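Local atomic coordinates of major capsid protein (Norovirus Hu/GI.7/TCH-060/USA/2003, PDB entry 4P25), a protein that forms the norovirus capsid shell and, through its protruding P domain, binds histo-blood group antigens such as the Lewis Y glycan. Residues A242-Y247 against V287-V292; L256-L261 against R294-K299. All blocks are in the same frame, centred on the assembly; numbering follows the deposited sequence.

Interaction 1. Residues A242-Y247 against V287-V292; sequences AALLHY and VFSSWV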
loop_
_atom_site.group_PDB
_atom_site.type_symbol
_atom_site.label_atom_id
_atom_site.label_comp_id
_atom_site.label_asym_id
_atom_site.label_seq_id
_atom_site.Cartn_x
_atom_site.Cartn_y
_atom_site.Cartn_z
ATOM N N ALA A 242 28.217 3.880 5.557
ATOM C CA ALA A 242 26.929 3.666 6.210
ATOM C C ALA A 242 26.309 5.011 6.551
ATOM O O ALA A 242 27.022 6.005 6.733
ATOM C CB ALA A 242 27.088 2.821 7.467
ATOM N N ALA A 243 24.984 5.045 6.627
ATOM C CA ALA A 243 24.275 6.250 7.033
ATOM C C ALA A 243 23.808 6.099 8.468
ATOM O O ALA A 243 23.070 5.166 8.799
ATOM C CB ALA A 243 23.090 6.518 6.112
ATOM N N LEU A 244 24.260 7.007 9.325
ATOM C CA LEU A 244 23.831 7.019 10.714
ATOM C C LEU A 244 22.462 7.673 10.810
ATOM O O LEU A 244 22.279 8.806 10.371
ATOM C CB LEU A 244 24.840 7.777 11.585
ATOM C CG LEU A 244 24.481 7.907 13.067
ATOM C CD1 LEU A 244 24.513 6.552 13.766
ATOM C CD2 LEU A 244 25.404 8.903 13.760
ATOM N N LEU A 245 21.498 6.950 11.370
ATOM C CA LEU A 245 20.152 7.476 11.554
ATOM C C LEU A 245 19.860 7.643 13.031
ATOM O O LEU A 245 20.364 6.888 13.857
ATOM C CB LEU A 245 19.107 6.516 10.983
ATOM C CG LEU A 245 19.250 5.995 9.559
ATOM C CD1 LEU A 245 18.081 5.079 9.252
ATOM C CD2 LEU A 245 19.331 7.139 8.555
ATOM N N HIS A 246 19.036 8.628 13.353
ATOM C CA HIS A 246 18.483 8.755 14.690
ATOM C C HIS A 246 16.998 8.416 14.629
ATOM O O HIS A 246 16.314 8.749 13.662
ATOM C CB HIS A 246 18.664 10.181 15.207
ATOM C CG HIS A 246 20.092 10.560 15.456
ATOM N ND1 HIS A 246 20.504 11.872 15.540
ATOM C CD2 HIS A 246 21.195 9.805 15.655
ATOM C CE1 HIS A 246 21.804 11.909 15.773
ATOM N NE2 HIS A 246 22.250 10.670 15.846
ATOM N N TYR A 247 16.509 7.732 15.655
ATOM C CA TYR A 247 15.093 7.411 15.768
ATOM C C TYR A 247 14.491 8.367 16.799
ATOM O O TYR A 247 14.786 8.276 17.991
ATOM C CB TYR A 247 14.935 5.950 16.185
ATOM C CG TYR A 247 13.519 5.412 16.250
ATOM C CD1 TYR A 247 12.767 5.209 15.095
ATOM C CD2 TYR A 247 12.957 5.047 17.467
ATOM C CE1 TYR A 247 11.480 4.690 15.163
ATOM C CE2 TYR A 247 11.681 4.529 17.543
ATOM C CZ TYR A 247 10.944 4.352 16.391
ATOM O OH TYR A 247 9.672 3.833 16.478
ATOM N N VAL A 287 15.566 9.673 11.121
ATOM C CA VAL A 287 16.111 10.889 10.537
ATOM C C VAL A 287 17.582 10.672 10.204
ATOM O O VAL A 287 18.351 10.228 11.055
ATOM C CB VAL A 287 15.981 12.079 11.509
ATOM C CG1 VAL A 287 16.554 13.354 10.894
ATOM C CG2 VAL A 287 14.530 12.282 11.927
ATOM N N PHE A 288 17.974 10.973 8.967
ATOM C CA PHE A 288 19.383 10.895 8.585
ATOM C C PHE A 288 20.206 11.905 9.375
ATOM O O PHE A 288 19.878 13.094 9.415
ATOM C CB PHE A 288 19.561 11.151 7.085
ATOM C CG PHE A 288 21.001 11.243 6.649
ATOM C CD1 PHE A 288 21.702 10.106 6.280
ATOM C CD2 PHE A 288 21.651 12.469 6.599
ATOM C CE1 PHE A 288 23.027 10.192 5.874
ATOM C CE2 PHE A 288 22.973 12.560 6.200
ATOM C CZ PHE A 288 23.660 11.421 5.834
ATOM N N SER A 289 21.290 11.438 9.985
ATOM C CA SER A 289 22.156 12.327 10.747
ATOM C C SER A 289 23.470 12.636 10.025
ATOM O O SER A 289 23.803 13.801 9.820
ATOM C CB SER A 289 22.429 11.756 12.136
ATOM O OG SER A 289 23.158 12.690 12.911
ATOM N N SER A 290 24.208 11.597 9.645
ATOM C CA SER A 290 25.465 11.786 8.921
ATOM C C SER A 290 25.963 10.494 8.283
ATOM O O SER A 290 25.506 9.400 8.621
ATOM C CB SER A 290 26.546 12.333 9.857
ATOM O OG SER A 290 26.883 11.376 10.847
ATOM N N TRP A 291 26.898 10.637 7.349
ATOM C CA TRP A 291 27.600 9.495 6.789
ATOM C C TRP A 291 28.714 9.078 7.735
ATOM O O TRP A 291 29.456 9.922 8.250
ATOM C CB TRP A 291 28.175 9.834 5.412
ATOM C CG TRP A 291 27.125 10.043 4.363
ATOM C CD1 TRP A 291 26.691 11.236 3.859
ATOM C CD2 TRP A 291 26.372 9.025 3.692
ATOM N NE1 TRP A 291 25.715 11.022 2.914
ATOM C CE2 TRP A 291 25.501 9.676 2.793
ATOM C CE3 TRP A 291 26.351 7.630 3.764
ATOM C CZ2 TRP A 291 24.620 8.973 1.969
ATOM C CZ3 TRP A 291 25.476 6.935 2.947
ATOM C CH2 TRP A 291 24.622 7.608 2.062
ATOM N N VAL A 292 28.823 7.778 7.983
ATOM C CA VAL A 292 29.851 7.269 8.884
ATOM C C VAL A 292 30.590 6.091 8.263
ATOM O O VAL A 292 30.146 5.518 7.263
ATOM C CB VAL A 292 29.265 6.837 10.244
ATOM C CG1 VAL A 292 28.582 8.010 10.936
ATOM C CG2 VAL A 292 28.299 5.668 10.071
#
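Leu244 O takes two backbone N-H groups at once: Ser289 N at 2.8 Å and Ser290 N at 3.5 Å in a weak bond. Two residues facing one make this a classic beta bulge in the antiparallel pairing of strands 242-248 and 285-292, within the protruding part of the capsid protein. The pairing continues on either side. Leu244 N gives its hydrogen to Ser290 O, Val292 N bonds to Ala242 O while the return bond from Ala242 N to Val292 O is weak, and His246 and Val287 exchange N-H and C=O in both directions. The Leu245 CA hydrogen also leans on Val287 O.

Side chains sort onto the two faces of the sheet. On the face of Ala243 and Leu245, Ala243 CB sits at the edge of the Phe288 ring, in its plane and 3.7 Å from CE1, and also touches Trp291 CZ3. Phe288 CE1 in turn lies over the centre of one face of the Trp291 ring, while Leu245 CD2 rests on Phe288 CA. Beyond the strand pair, Leu8 and Arg239 pack against the indole. The opposite face carries Ala242, Leu244, Val292 and His246; Leu244 CB touches Val292 CG1 at 3.8 Å.

The bulge turns Ser289 toward the neighbouring strand, over one face of the His246 imidazole. With CG of His246 beside its own backbone N (chi1 -67°), the ring presents this face to Ser289 CB, a CH-pi contact 3.8 Å from the centroid, and His246 CE1 comes within 3.3 Å of Ser289 OG.

Interaction 2. Residues L256-L261 against R294-K299; sequences LGEFKL and RYYQLK
Lys260 reaches from strand 255-262 across Leu298 to the backbone of 294-299, an irregular C-terminal segment that packs over a beta-sheet of what is, by family, the P1 subdomain. The segment runs roughly antiparallel to the strand, with side-chain-to-backbone bonds in place of strand pairing. Lys260 CB leaves toward it. CG lies against Leu298 CD2 at 3.7 Å, and CD against Leu298 CG, so the aliphatic part of the lysine rides obliquely over the leucine. A bend at chi3 (75°) then swings CE toward the two carbonyls that follow. At the tip, NZ donates to Tyr296 O at 2.8 Å, in the carbonyl plane on a lone pair, and to Arg294 O, approached from above its carbonyl plane. Glu200 adds a salt bridge to the same ammonium, and Tyr262 OH a weak hydrogen bond.

Glu258, two residues earlier on the same side of the strand, is an acceptor. Its CB touches Leu298 CD2, and OE1 receives Lys299 N at 2.9 Å, nearly straight, on the anti side of the carboxylate and 26° out of its plane. One water joins OE1 to Gln297 O; two more link the backbone of Glu258 to Lys299 O.

The segment is thus held over the sheet face of Leu244 and Lys260 through Tyr296 O and Lys299 N, before and after Leu298 in the chain. For the buried lysine, two carbonyls and the Glu200 carboxylate together would be expected to stabilise the charged ammonium.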
loop_
_atom_site.group_PDB
_atom_site.type_symbol
_atom_site.label_atom_id
_atom_site.label_comp_id
_atom_site.label_asym_id
_atom_site.label_seq_id
_atom_site.Cartn_x
_atom_site.Cartn_y
_atom_site.Cartn_z
ATOM N N LEU A 256 15.808 8.801 20.448
ATOM C CA LEU A 256 15.568 7.561 21.187
ATOM C C LEU A 256 16.595 6.466 20.920
ATOM O O LEU A 256 16.666 5.486 21.665
ATOM C CB LEU A 256 14.172 7.017 20.886
ATOM C CG LEU A 256 12.994 7.956 21.127
ATOM C CD1 LEU A 256 11.704 7.281 20.693
ATOM C CD2 LEU A 256 12.930 8.372 22.590
ATOM N N GLY A 257 17.375 6.612 19.853
ATOM C CA GLY A 257 18.379 5.610 19.541
ATOM C C GLY A 257 19.061 5.792 18.200
ATOM O O GLY A 257 18.529 6.462 17.307
ATOM N N GLU A 258 20.235 5.175 18.069
ATOM C CA GLU A 258 21.073 5.244 16.873
ATOM C C GLU A 258 20.980 3.970 16.063
ATOM O O GLU A 258 21.005 2.872 16.622
ATOM C CB GLU A 258 22.549 5.363 17.259
ATOM C CG GLU A 258 22.922 6.490 18.163
ATOM C CD GLU A 258 24.409 6.755 18.114
ATOM O OE1 GLU A 258 25.207 5.800 18.237
ATOM O OE2 GLU A 258 24.777 7.926 17.925
ATOM N N PHE A 259 20.932 4.120 14.743
ATOM C CA PHE A 259 20.869 2.984 13.828
ATOM C C PHE A 259 21.809 3.231 12.653
ATOM O O PHE A 259 22.092 4.379 12.317
ATOM C CB PHE A 259 19.435 2.801 13.304
ATOM C CG PHE A 259 18.435 2.426 14.366
ATOM C CD1 PHE A 259 17.931 3.379 15.237
ATOM C CD2 PHE A 259 17.979 1.122 14.476
ATOM C CE1 PHE A 259 17.008 3.038 16.213
ATOM C CE2 PHE A 259 17.053 0.774 15.447
ATOM C CZ PHE A 259 16.565 1.734 16.318
ATOM N N LYS A 260 22.305 2.165 12.031
ATOM C CA LYS A 260 23.073 2.320 10.799
ATOM C C LYS A 260 22.333 1.746 9.602
ATOM O O LYS A 260 21.842 0.617 9.634
ATOM C CB LYS A 260 24.481 1.722 10.920
ATOM C CG LYS A 260 25.433 2.623 11.693
ATOM C CD LYS A 260 26.624 1.866 12.273
ATOM C CE LYS A 260 27.661 1.510 11.222
ATOM N NZ LYS A 260 28.738 0.653 11.801
ATOM N N LEU A 261 22.246 2.557 8.554
ATOM C CA LEU A 261 21.632 2.158 7.300
ATOM C C LEU A 261 22.737 1.908 6.279
ATOM O O LEU A 261 23.488 2.821 5.928
ATOM C CB LEU A 261 20.681 3.252 6.818
ATOM C CG LEU A 261 20.083 3.153 5.413
ATOM C CD1 LEU A 261 19.191 1.930 5.275
ATOM C CD2 LEU A 261 19.319 4.427 5.089
ATOM N N ARG A 294 32.286 2.227 8.061
ATOM C CA ARG A 294 31.720 0.896 8.213
ATOM C C ARG A 294 31.724 0.410 9.658
ATOM O O ARG A 294 30.797 -0.277 10.093
ATOM C CB ARG A 294 32.475 -0.089 7.313
ATOM C CG ARG A 294 32.028 -1.524 7.457
ATOM C CD ARG A 294 32.020 -2.263 6.115
ATOM N NE ARG A 294 31.125 -3.419 6.180
ATOM C CZ ARG A 294 31.324 -4.591 5.576
ATOM N NH1 ARG A 294 32.413 -4.797 4.848
ATOM N NH2 ARG A 294 30.438 -5.563 5.735
ATOM N N TYR A 295 32.757 0.777 10.411
ATOM C CA TYR A 295 32.886 0.286 11.782
ATOM C C TYR A 295 32.596 1.324 12.854
ATOM O O TYR A 295 33.009 1.173 14.004
ATOM C CB TYR A 295 34.245 -0.370 11.998
ATOM C CG TYR A 295 34.386 -1.598 11.147
ATOM C CD1 TYR A 295 33.609 -2.720 11.396
ATOM C CD2 TYR A 295 35.264 -1.629 10.074
ATOM C CE1 TYR A 295 33.711 -3.845 10.614
ATOM C CE2 TYR A 295 35.376 -2.753 9.285
ATOM C CZ TYR A 295 34.598 -3.859 9.560
ATOM O OH TYR A 295 34.708 -4.981 8.775
ATOM N N TYR A 296 31.871 2.365 12.467
ATOM C CA TYR A 296 31.340 3.330 13.416
ATOM C C TYR A 296 30.556 2.584 14.493
ATOM O O TYR A 296 29.643 1.823 14.190
ATOM C CB TYR A 296 30.420 4.308 12.693
ATOM C CG TYR A 296 29.938 5.452 13.550
ATOM C CD1 TYR A 296 28.793 5.332 14.329
ATOM C CD2 TYR A 296 30.622 6.659 13.569
ATOM C CE1 TYR A 296 28.348 6.381 15.106
ATOM C CE2 TYR A 296 30.186 7.712 14.341
ATOM C CZ TYR A 296 29.051 7.570 15.107
ATOM O OH TYR A 296 28.620 8.625 15.875
ATOM N N GLN A 297 30.917 2.808 15.751
ATOM C CA GLN A 297 30.313 2.066 16.844
ATOM C C GLN A 297 29.066 2.767 17.391
ATOM O O GLN A 297 29.129 3.906 17.852
ATOM C CB GLN A 297 31.334 1.870 17.968
ATOM C CG GLN A 297 30.884 0.896 19.040
ATOM C CD GLN A 297 31.841 0.837 20.213
ATOM O OE1 GLN A 297 32.950 1.380 20.156
ATOM N NE2 GLN A 297 31.419 0.182 21.288
ATOM N N LEU A 298 27.941 2.057 17.332
ATOM C CA LEU A 298 26.661 2.587 17.802
ATOM C C LEU A 298 26.485 2.502 19.313
ATOM O O LEU A 298 26.956 1.565 19.964
ATOM C CB LEU A 298 25.506 1.836 17.143
ATOM C CG LEU A 298 25.386 1.957 15.626
ATOM C CD1 LEU A 298 24.341 0.987 15.098
ATOM C CD2 LEU A 298 25.033 3.385 15.245
ATOM N N LYS A 299 25.793 3.494 19.854
ATOM C CA LYS A 299 25.300 3.446 21.219
ATOM C C LYS A 299 24.194 2.394 21.279
ATOM O O LYS A 299 23.280 2.409 20.454
ATOM C CB LYS A 299 24.753 4.820 21.607
ATOM C CG LYS A 299 24.130 4.892 22.981
ATOM C CD LYS A 299 23.874 6.334 23.390
ATOM C CE LYS A 299 23.267 6.402 24.776
ATOM N NZ LYS A 299 23.162 7.797 25.292
HETATM O O HOH W 1 22.085 0.984 18.372
HETATM O O HOH W 2 21.232 4.209 20.633
HETATM O O HOH W 3 28.047 6.282 18.713
#

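The centres of the two interactions lie 8 Å apart in the C-terminal part of the chain. Three of the four segments are strands of one antiparallel sheet, and 294-299 lies over it. Strands 242-248 and 255-262 are consecutive and adjacent there, tied by bonds such as Ala243 O to Leu261 N (2.7 Å). Along the sequence the segments alternate: 242-247, 256-261, 287-292, then 294-299. Strand 285-292 pairs with 242-248 in interaction 1, and the chain following it crosses over 242-248 to reach 255-262 in interaction 2. Leu244 CD1 touches Leu298 CD2 at this crossing. Together they lay the C-terminal chain across one sheet face; none of the residues lining the glycan pocket belongs to these segments.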